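Local coordinates for putative exotoxin (superantigen) (Streptococcus pyogenes, PDB 1TY0), which probably acts as a secreted superantigen toxin, engaging T-cell receptors through a surface that it can also use to form dimers, at residues K11-N15 against Y149-Y155; V105-D111 against F204-T210; D135-R139 against K188-D192. All coordinates share one frame; numbering follows the deposited sequence.

Interaction 1. Residues K11-N15 against Y149-Y155; sequences KLQLN and YDPNSPY
Lys11 reaches from helix 5-18 into the loop 149-155 and ends among backbone carbonyls. Its chain sets out with CG beside the backbone N, then turns about its CG-CD bond (chi3 81°), which swings the ammonium group into the type I turn from Asp150 to Ser153. There NZ donates to Tyr155 O at 2.7 Å and to Asp150 O at 3.0 Å, the second from above the carbonyl plane. Asp150 O is gripped from opposite faces, since Ser153 N closes the turn on it from the other side. A water accepts from Lys11 NZ and donates to Pro151 O, extending the link around the turn. The loop also contains an Asx turn, Asn152 N to Asp150 OD2. Leu12 adds a light touch, its CD2 lying 4.4 Å from Pro151 CD. Leu14 makes the main apolar contact: its CB sits 3.7 Å from the centroid of the Tyr149 ring, almost on the ring normal, a CH-pi contact, while CD1 approaches Tyr149 CE1. The phenol OH is held elsewhere, by Leu174 O, and the ring meets Tyr175 edge-to-face. At Asn15 the amide stands nearly perpendicular to the Tyr149 ring, ND2 lying 3.4 Å from Tyr149 CB. A lysine whose ammonium group is held by two main-chain oxygens, with a third reached through water, beside a tyrosine ring with a leucine CB over one face, here ties the N-terminal helix to the loop between helix 131-146 and strand 157-164, in keeping with the two-domain superantigen fold, whose N-terminal helix packs on the C-terminal beta-grasp domain.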
loop_
_atom_site.group_PDB
_atom_site.type_symbol
_atom_site.label_atom_id
_atom_site.label_comp_id
_atom_site.label_asym_id
_atom_site.label_seq_id
_atom_site.Cartn_x
_atom_site.Cartn_y
_atom_site.Cartn_z
ATOM N N LYS A 11 18.637 -5.488 -0.056
ATOM C CA LYS A 11 17.508 -6.145 0.585
ATOM C C LYS A 11 16.596 -5.108 1.233
ATOM O O LYS A 11 15.374 -5.244 1.212
ATOM C CB LYS A 11 18.015 -7.162 1.615
ATOM C CG LYS A 11 18.797 -8.299 0.966
ATOM C CD LYS A 11 19.584 -9.136 1.966
ATOM C CE LYS A 11 18.715 -10.168 2.656
ATOM N NZ LYS A 11 19.558 -11.122 3.437
ATOM N N LEU A 12 17.186 -4.057 1.789
ATOM C CA LEU A 12 16.390 -3.011 2.418
ATOM C C LEU A 12 15.487 -2.316 1.402
ATOM O O LEU A 12 14.325 -2.047 1.690
ATOM C CB LEU A 12 17.303 -1.994 3.103
ATOM C CG LEU A 12 17.985 -2.537 4.362
ATOM C CD1 LEU A 12 18.899 -1.478 4.965
ATOM C CD2 LEU A 12 16.918 -2.948 5.370
ATOM N N GLN A 13 16.017 -2.028 0.214
ATOM C CA GLN A 13 15.219 -1.379 -0.823
ATOM C C GLN A 13 14.072 -2.286 -1.277
ATOM O O GLN A 13 12.975 -1.816 -1.564
ATOM C CB GLN A 13 16.084 -1.025 -2.038
ATOM C CG GLN A 13 17.063 0.112 -1.800
ATOM C CD GLN A 13 16.376 1.384 -1.348
ATOM O OE1 GLN A 13 15.655 2.024 -2.112
ATOM N NE2 GLN A 13 16.593 1.753 -0.095
ATOM N N LEU A 14 14.334 -3.588 -1.344
ATOM C CA LEU A 14 13.320 -4.541 -1.769
ATOM C C LEU A 14 12.245 -4.734 -0.712
ATOM O O LEU A 14 11.056 -4.828 -1.034
ATOM C CB LEU A 14 13.970 -5.881 -2.107
ATOM C CG LEU A 14 14.759 -5.857 -3.415
ATOM C CD1 LEU A 14 15.683 -7.062 -3.517
ATOM C CD2 LEU A 14 13.771 -5.819 -4.571
ATOM N N ASN A 15 12.659 -4.783 0.550
ATOM C CA ASN A 15 11.711 -4.972 1.633
ATOM C C ASN A 15 10.736 -3.805 1.645
ATOM O O ASN A 15 9.527 -3.995 1.781
ATOM C CB ASN A 15 12.440 -5.082 2.973
ATOM C CG ASN A 15 11.558 -5.655 4.058
ATOM O OD1 ASN A 15 10.880 -4.920 4.775
ATOM N ND2 ASN A 15 11.539 -6.978 4.165
ATOM N N TYR A 149 14.228 -10.649 2.836
ATOM C CA TYR A 149 14.764 -9.305 2.637
ATOM C C TYR A 149 15.229 -8.676 3.947
ATOM O O TYR A 149 15.440 -7.463 4.027
ATOM C CB TYR A 149 13.738 -8.391 1.950
ATOM C CG TYR A 149 13.382 -8.807 0.534
ATOM C CD1 TYR A 149 14.344 -9.343 -0.328
ATOM C CD2 TYR A 149 12.081 -8.652 0.050
ATOM C CE1 TYR A 149 14.012 -9.717 -1.633
ATOM C CE2 TYR A 149 11.745 -9.020 -1.249
ATOM C CZ TYR A 149 12.709 -9.553 -2.085
ATOM O OH TYR A 149 12.366 -9.941 -3.360
ATOM N N ASP A 150 15.384 -9.503 4.979
ATOM C CA ASP A 150 15.859 -9.013 6.272
ATOM C C ASP A 150 17.379 -9.077 6.216
ATOM O O ASP A 150 17.946 -10.077 5.790
ATOM C CB ASP A 150 15.351 -9.896 7.416
ATOM C CG ASP A 150 15.692 -9.331 8.784
ATOM O OD1 ASP A 150 14.891 -8.540 9.328
ATOM O OD2 ASP A 150 16.769 -9.668 9.314
ATOM N N PRO A 151 18.062 -8.009 6.651
ATOM C CA PRO A 151 19.528 -8.001 6.623
ATOM C C PRO A 151 20.174 -9.145 7.397
ATOM O O PRO A 151 21.320 -9.511 7.133
ATOM C CB PRO A 151 19.874 -6.637 7.217
ATOM C CG PRO A 151 18.749 -6.408 8.184
ATOM C CD PRO A 151 17.548 -6.821 7.353
ATOM N N ASN A 152 19.439 -9.718 8.345
ATOM C CA ASN A 152 19.994 -10.798 9.148
ATOM C C ASN A 152 19.692 -12.213 8.653
ATOM O O ASN A 152 20.052 -13.196 9.308
ATOM C CB ASN A 152 19.565 -10.623 10.607
ATOM C CG ASN A 152 20.115 -9.344 11.220
ATOM O OD1 ASN A 152 21.329 -9.128 11.249
ATOM N ND2 ASN A 152 19.225 -8.488 11.706
ATOM N N SER A 153 19.030 -12.324 7.504
ATOM C CA SER A 153 18.752 -13.638 6.931
ATOM C C SER A 153 19.972 -13.944 6.059
ATOM O O SER A 153 20.587 -13.032 5.511
ATOM C CB SER A 153 17.483 -13.611 6.071
ATOM O OG SER A 153 17.646 -12.766 4.948
ATOM N N PRO A 154 20.337 -15.228 5.916
ATOM C CA PRO A 154 21.499 -15.616 5.107
ATOM C C PRO A 154 21.308 -15.569 3.593
ATOM O O PRO A 154 22.273 -15.675 2.838
ATOM C CB PRO A 154 21.788 -17.029 5.596
ATOM C CG PRO A 154 20.404 -17.565 5.825
ATOM C CD PRO A 154 19.717 -16.409 6.542
ATOM N N TYR A 155 20.067 -15.408 3.152
ATOM C CA TYR A 155 19.762 -15.382 1.727
ATOM C C TYR A 155 20.233 -14.091 1.067
ATOM O O TYR A 155 19.848 -12.996 1.475
ATOM C CB TYR A 155 18.259 -15.588 1.539
ATOM C CG TYR A 155 17.741 -16.704 2.419
ATOM C CD1 TYR A 155 18.303 -17.978 2.355
ATOM C CD2 TYR A 155 16.740 -16.472 3.360
ATOM C CE1 TYR A 155 17.889 -18.994 3.210
ATOM C CE2 TYR A 155 16.316 -17.484 4.224
ATOM C CZ TYR A 155 16.898 -18.741 4.142
ATOM O OH TYR A 155 16.506 -19.747 4.993
HETATM O O HOH W 1 21.901 -9.824 4.444
#

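Interaction 2. Residues V105-D111 against F204-T210; sequences VGNLLID and FDIYLWT
Leu108 and Ile206 meet at the apolar centre of a parallel strand pair in the beta-grasp sheet, where strand 105-110 runs beside strand 201-209. Leu108 CD1 lies 3.7 Å from Ile206 CG2 and also approaches Leu208 CD1; its CG is anti to the backbone N (chi1 169°), which tips the methyl across to the neighbouring strand. Ile206 carries this face onto helix 131-146, at Ile138 and Leu142. Toward the start of the pair the Phe204 ring folds back over Gly106, whose CA lies over the ring centre, 3.4 Å from the centroid, in a CH-pi contact. On the other face Leu109 runs alongside Tyr207, CD2 against CE1. Between the faces the backbone ladder alternates from strand to strand, including Leu109 N to Ile206 O at 2.8 Å and Leu208 N to Leu109 O, the straightest at 173°. Polar groups take over further out. Asp205, a zinc ligand in this protein although this chain carries no metal, lies side by side with Asn107, their amide and carboxylate planes only 15° apart. Asn107 ND2 donates to Asp205 OD1 at 3.0 Å, a bond that probably steadies the carboxylate. At the far end Asp111 clasps Thr210 with both oxygens: OD1 accepts from Thr210 N at 3.0 Å, and the syn lone pair of OD2 accepts from Thr210 OG1 at 2.8 Å.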
loop_
_atom_site.group_PDB
_atom_site.type_symbol
_atom_site.label_atom_id
_atom_site.label_comp_id
_atom_site.label_asym_id
_atom_site.label_seq_id
_atom_site.Cartn_x
_atom_site.Cartn_y
_atom_site.Cartn_z
ATOM N N VAL A 105 0.887 -25.177 -6.031
ATOM C CA VAL A 105 1.924 -25.918 -5.332
ATOM C C VAL A 105 3.301 -25.534 -5.847
ATOM O O VAL A 105 3.473 -25.248 -7.031
ATOM C CB VAL A 105 1.727 -27.440 -5.520
ATOM C CG1 VAL A 105 2.805 -28.209 -4.770
ATOM C CG2 VAL A 105 0.349 -27.844 -5.029
ATOM N N GLY A 106 4.278 -25.525 -4.949
ATOM C CA GLY A 106 5.627 -25.177 -5.346
ATOM C C GLY A 106 6.679 -25.801 -4.458
ATOM O O GLY A 106 6.372 -26.346 -3.395
ATOM N N ASN A 107 7.928 -25.720 -4.905
ATOM C CA ASN A 107 9.054 -26.270 -4.164
ATOM C C ASN A 107 9.950 -25.149 -3.676
ATOM O O ASN A 107 10.209 -24.187 -4.401
ATOM C CB ASN A 107 9.880 -27.202 -5.053
ATOM C CG ASN A 107 9.104 -28.418 -5.505
ATOM O OD1 ASN A 107 8.657 -29.221 -4.685
ATOM N ND2 ASN A 107 8.939 -28.561 -6.815
ATOM N N LEU A 108 10.415 -25.275 -2.441
ATOM C CA LEU A 108 11.309 -24.289 -1.860
ATOM C C LEU A 108 12.673 -24.940 -1.673
ATOM O O LEU A 108 12.832 -25.814 -0.820
ATOM C CB LEU A 108 10.785 -23.820 -0.504
ATOM C CG LEU A 108 11.762 -22.986 0.332
ATOM C CD1 LEU A 108 12.059 -21.651 -0.344
ATOM C CD2 LEU A 108 11.166 -22.768 1.703
ATOM N N LEU A 109 13.642 -24.521 -2.478
ATOM C CA LEU A 109 14.994 -25.053 -2.391
ATOM C C LEU A 109 15.959 -24.003 -1.865
ATOM O O LEU A 109 15.912 -22.837 -2.272
ATOM C CB LEU A 109 15.476 -25.540 -3.758
ATOM C CG LEU A 109 14.736 -26.749 -4.340
ATOM C CD1 LEU A 109 13.410 -26.306 -4.925
ATOM C CD2 LEU A 109 15.588 -27.401 -5.410
ATOM N N ILE A 110 16.826 -24.424 -0.953
ATOM C CA ILE A 110 17.826 -23.540 -0.374
ATOM C C ILE A 110 19.181 -24.204 -0.552
ATOM O O ILE A 110 19.409 -25.317 -0.074
ATOM C CB ILE A 110 17.557 -23.292 1.114
ATOM C CG1 ILE A 110 16.146 -22.720 1.285
ATOM C CG2 ILE A 110 18.598 -22.334 1.676
ATOM C CD1 ILE A 110 15.742 -22.465 2.713
ATOM N N ASP A 111 20.071 -23.509 -1.251
ATOM C CA ASP A 111 21.398 -24.018 -1.546
ATOM C C ASP A 111 21.316 -25.351 -2.285
ATOM O O ASP A 111 22.031 -26.306 -1.975
ATOM C CB ASP A 111 22.230 -24.140 -0.265
ATOM C CG ASP A 111 22.625 -22.782 0.292
ATOM O OD1 ASP A 111 22.850 -21.862 -0.522
ATOM O OD2 ASP A 111 22.720 -22.632 1.530
ATOM N N PHE A 204 5.651 -24.099 -9.224
ATOM C CA PHE A 204 6.700 -23.098 -9.170
ATOM C C PHE A 204 7.830 -23.606 -8.291
ATOM O O PHE A 204 7.671 -24.568 -7.537
ATOM C CB PHE A 204 6.152 -21.770 -8.627
ATOM C CG PHE A 204 5.865 -21.779 -7.155
ATOM C CD1 PHE A 204 6.862 -21.477 -6.236
ATOM C CD2 PHE A 204 4.592 -22.088 -6.683
ATOM C CE1 PHE A 204 6.597 -21.478 -4.865
ATOM C CE2 PHE A 204 4.314 -22.093 -5.319
ATOM C CZ PHE A 204 5.318 -21.787 -4.406
ATOM N N ASP A 205 8.980 -22.960 -8.412
ATOM C CA ASP A 205 10.145 -23.316 -7.628
ATOM C C ASP A 205 10.748 -22.028 -7.111
ATOM O O ASP A 205 10.824 -21.040 -7.835
ATOM C CB ASP A 205 11.191 -24.036 -8.489
ATOM C CG ASP A 205 10.746 -25.414 -8.929
ATOM O OD1 ASP A 205 10.520 -26.275 -8.053
ATOM O OD2 ASP A 205 10.627 -25.640 -10.153
ATOM N N ILE A 206 11.153 -22.040 -5.850
ATOM C CA ILE A 206 11.800 -20.895 -5.235
ATOM C C ILE A 206 13.199 -21.382 -4.892
ATOM O O ILE A 206 13.353 -22.343 -4.138
ATOM C CB ILE A 206 11.109 -20.460 -3.925
ATOM C CG1 ILE A 206 9.706 -19.931 -4.217
ATOM C CG2 ILE A 206 11.942 -19.379 -3.233
ATOM C CD1 ILE A 206 8.918 -19.584 -2.964
ATOM N N TYR A 207 14.208 -20.734 -5.463
ATOM C CA TYR A 207 15.598 -21.096 -5.200
ATOM C C TYR A 207 16.258 -19.998 -4.380
ATOM O O TYR A 207 16.430 -18.883 -4.866
ATOM C CB TYR A 207 16.372 -21.245 -6.512
ATOM C CG TYR A 207 15.930 -22.393 -7.393
ATOM C CD1 TYR A 207 16.358 -23.697 -7.146
ATOM C CD2 TYR A 207 15.101 -22.169 -8.489
ATOM C CE1 TYR A 207 15.971 -24.750 -7.976
ATOM C CE2 TYR A 207 14.708 -23.211 -9.321
ATOM C CZ TYR A 207 15.146 -24.497 -9.063
ATOM O OH TYR A 207 14.767 -25.521 -9.902
ATOM N N LEU A 208 16.612 -20.297 -3.138
ATOM C CA LEU A 208 17.287 -19.313 -2.303
ATOM C C LEU A 208 18.729 -19.773 -2.110
ATOM O O LEU A 208 18.986 -20.965 -1.945
ATOM C CB LEU A 208 16.600 -19.189 -0.945
ATOM C CG LEU A 208 15.154 -18.701 -0.979
ATOM C CD1 LEU A 208 14.627 -18.570 0.445
ATOM C CD2 LEU A 208 15.088 -17.366 -1.700
ATOM N N TRP A 209 19.666 -18.831 -2.136
ATOM C CA TRP A 209 21.075 -19.170 -1.958
ATOM C C TRP A 209 21.724 -18.319 -0.879
ATOM O O TRP A 209 21.408 -17.136 -0.736
ATOM C CB TRP A 209 21.832 -18.982 -3.273
ATOM C CG TRP A 209 21.124 -19.566 -4.442
ATOM C CD1 TRP A 209 20.206 -18.944 -5.243
ATOM C CD2 TRP A 209 21.246 -20.902 -4.934
ATOM N NE1 TRP A 209 19.751 -19.812 -6.204
ATOM C CE2 TRP A 209 20.373 -21.021 -6.038
ATOM C CE3 TRP A 209 22.009 -22.013 -4.550
ATOM C CZ2 TRP A 209 20.243 -22.208 -6.764
ATOM C CZ3 TRP A 209 21.877 -23.194 -5.270
ATOM C CH2 TRP A 209 21.000 -23.281 -6.366
ATOM N N THR A 210 22.633 -18.926 -0.120
ATOM C CA THR A 210 23.326 -18.221 0.951
ATOM C C THR A 210 24.767 -17.937 0.546
ATOM O O THR A 210 25.530 -17.338 1.308
ATOM C CB THR A 210 23.350 -19.049 2.253
ATOM O OG1 THR A 210 24.112 -20.245 2.045
ATOM C CG2 THR A 210 21.937 -19.411 2.685
#

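Interaction 3. Residues D135-R139 against K188-D192; sequences DFKIR and KKYKD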
loop_
_atom_site.group_PDB
_atom_site.type_symbol
_atom_site.label_atom_id
_atom_site.label_comp_id
_atom_site.label_asym_id
_atom_site.label_seq_id
_atom_site.Cartn_x
_atom_site.Cartn_y
_atom_site.Cartn_z
ATOM N N ASP A 135 4.250 -12.869 -8.503
ATOM C CA ASP A 135 5.517 -12.420 -7.936
ATOM C C ASP A 135 5.303 -11.659 -6.628
ATOM O O ASP A 135 5.954 -11.935 -5.621
ATOM C CB ASP A 135 6.250 -11.548 -8.969
ATOM C CG ASP A 135 7.676 -11.217 -8.562
ATOM O OD1 ASP A 135 8.278 -11.986 -7.787
ATOM O OD2 ASP A 135 8.206 -10.192 -9.046
ATOM N N PHE A 136 4.383 -10.704 -6.641
ATOM C CA PHE A 136 4.095 -9.934 -5.437
ATOM C C PHE A 136 3.675 -10.833 -4.278
ATOM O O PHE A 136 4.202 -10.721 -3.171
ATOM C CB PHE A 136 2.979 -8.923 -5.704
ATOM C CG PHE A 136 2.410 -8.315 -4.455
ATOM C CD1 PHE A 136 3.126 -7.359 -3.738
ATOM C CD2 PHE A 136 1.172 -8.733 -3.972
ATOM C CE1 PHE A 136 2.613 -6.827 -2.549
ATOM C CE2 PHE A 136 0.655 -8.210 -2.791
ATOM C CZ PHE A 136 1.376 -7.256 -2.078
ATOM N N LYS A 137 2.728 -11.728 -4.535
ATOM C CA LYS A 137 2.237 -12.607 -3.483
ATOM C C LYS A 137 3.292 -13.559 -2.948
ATOM O O LYS A 137 3.396 -13.743 -1.739
ATOM C CB LYS A 137 1.010 -13.378 -3.972
ATOM C CG LYS A 137 -0.182 -12.461 -4.215
ATOM C CD LYS A 137 -1.449 -13.210 -4.620
ATOM C CE LYS A 137 -2.626 -12.238 -4.634
ATOM N NZ LYS A 137 -3.885 -12.843 -5.151
ATOM N N ILE A 138 4.084 -14.147 -3.837
ATOM C CA ILE A 138 5.127 -15.063 -3.394
ATOM C C ILE A 138 6.218 -14.317 -2.626
ATOM O O ILE A 138 6.723 -14.819 -1.625
ATOM C CB ILE A 138 5.756 -15.834 -4.576
ATOM C CG1 ILE A 138 6.777 -16.847 -4.048
ATOM C CG2 ILE A 138 6.413 -14.873 -5.539
ATOM C CD1 ILE A 138 7.259 -17.820 -5.099
ATOM N N ARG A 139 6.585 -13.119 -3.070
ATOM C CA ARG A 139 7.609 -12.376 -2.332
ATOM C C ARG A 139 7.097 -12.044 -0.938
ATOM O O ARG A 139 7.829 -12.164 0.048
ATOM C CB ARG A 139 8.002 -11.088 -3.062
ATOM C CG ARG A 139 8.792 -11.347 -4.329
ATOM C CD ARG A 139 9.424 -10.081 -4.878
ATOM N NE ARG A 139 9.785 -10.263 -6.279
ATOM C CZ ARG A 139 10.865 -9.749 -6.857
ATOM N NH1 ARG A 139 11.723 -9.016 -6.158
ATOM N NH2 ARG A 139 11.072 -9.959 -8.148
ATOM N N LYS A 188 9.228 -1.560 -12.891
ATOM C CA LYS A 188 9.233 -1.380 -14.339
ATOM C C LYS A 188 9.241 -2.695 -15.108
ATOM O O LYS A 188 8.728 -2.766 -16.221
ATOM C CB LYS A 188 10.422 -0.512 -14.769
ATOM C CG LYS A 188 10.002 0.818 -15.387
ATOM C CD LYS A 188 11.193 1.734 -15.624
ATOM C CE LYS A 188 10.784 2.996 -16.367
ATOM N NZ LYS A 188 9.728 3.767 -15.656
ATOM N N LYS A 189 9.816 -3.736 -14.516
ATOM C CA LYS A 189 9.856 -5.035 -15.182
ATOM C C LYS A 189 8.452 -5.519 -15.532
ATOM O O LYS A 189 8.260 -6.220 -16.528
ATOM C CB LYS A 189 10.558 -6.075 -14.294
ATOM C CG LYS A 189 9.967 -6.225 -12.888
ATOM C CD LYS A 189 10.607 -7.410 -12.150
ATOM C CE LYS A 189 10.120 -7.536 -10.712
ATOM N NZ LYS A 189 10.748 -6.556 -9.787
ATOM N N TYR A 190 7.460 -5.116 -14.739
ATOM C CA TYR A 190 6.094 -5.559 -14.980
ATOM C C TYR A 190 5.438 -4.912 -16.192
ATOM O O TYR A 190 4.309 -5.243 -16.532
ATOM C CB TYR A 190 5.219 -5.335 -13.730
ATOM C CG TYR A 190 5.734 -6.019 -12.477
ATOM C CD1 TYR A 190 6.088 -7.367 -12.491
ATOM C CD2 TYR A 190 5.855 -5.318 -11.270
ATOM C CE1 TYR A 190 6.552 -8.008 -11.344
ATOM C CE2 TYR A 190 6.322 -5.952 -10.108
ATOM C CZ TYR A 190 6.668 -7.299 -10.158
ATOM O OH TYR A 190 7.123 -7.940 -9.030
ATOM N N LYS A 191 6.138 -3.992 -16.848
ATOM C CA LYS A 191 5.565 -3.355 -18.025
ATOM C C LYS A 191 5.376 -4.362 -19.156
ATOM O O LYS A 191 4.617 -4.105 -20.089
ATOM C CB LYS A 191 6.433 -2.187 -18.499
ATOM C CG LYS A 191 6.401 -0.999 -17.561
ATOM C CD LYS A 191 7.233 0.164 -18.083
ATOM C CE LYS A 191 6.747 0.632 -19.442
ATOM N NZ LYS A 191 7.418 1.908 -19.834
ATOM N N ASP A 192 6.052 -5.510 -19.087
ATOM C CA ASP A 192 5.863 -6.506 -20.141
ATOM C C ASP A 192 4.495 -7.181 -20.024
ATOM O O ASP A 192 4.102 -7.953 -20.901
ATOM C CB ASP A 192 6.972 -7.570 -20.134
ATOM C CG ASP A 192 7.081 -8.316 -18.820
ATOM O OD1 ASP A 192 6.085 -8.384 -18.074
ATOM O OD2 ASP A 192 8.176 -8.855 -18.541
#
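Asp135 has CG anti to its own N (chi1 -171°), while Tyr190 has CG anti to its carbonyl carbon, and these two choices send carboxylate and phenol toward each other although the CA atoms remain 9.9 Å apart. Tyr190 OH donates to Asp135 OD2 at 2.5 Å, a very short bond. The oxygen lies at the edge of the ring, in its plane, while carboxylate and ring planes stand 68° apart. One turn along the helix, Arg139 braces the same carboxylate: its chain is extended from CG to NE, and NE donates to Asp135 OD1 at 2.7 Å in a nearly straight salt bridge (171°), with the oxygen in the guanidinium plane. A weak second bond runs from Arg139 NH2 to Asp135 OD2. Lys189 comes from the opposite direction, with CE 3.7 Å from both Arg139 NH2 and Asp135 OD2; its CG also covers one face of the Tyr190 ring. The two cations gather round acids: Asp176 forms salt bridges with both Lys189 NZ and Arg139 NH1, which would offset the repulsion between them. This small, buried polar cluster joins helix 131-146, the central helix of the beta-grasp domain, to the 3-10 segment 189-192 following helix 183-187. Helix 5-18 closes over it through Tyr18, whose OH bonds to Tyr190 OH and Lys189 NZ, while strand 157-164 lies against the helix at Leu160.

In the fold
Helix 131-146 carries one side of interaction 3 and touches both other contacts; the three centres lie about 16 to 18 Å apart. Interaction 2 meets its apolar side, where Ile138 CD1 packs 3.7 Å from Phe204 CE1. Interaction 1 approaches interaction 3 where Tyr149 OH lies 3.0 Å from Arg139 NH1, and interaction 2 through Tyr155, whose OH lies 3.6 Å from Ile110 CD1. Of the three zinc ligands only Asp205 lies in one of the contacts, interaction 2; its side chain is about 4 Å from that of His203 and about 6 Å from that of His169. Away from that site, interaction 1 joins helix 5-18 to the loop before strand 157-164, and interaction 3 joins helix 131-146 to segment 189-192.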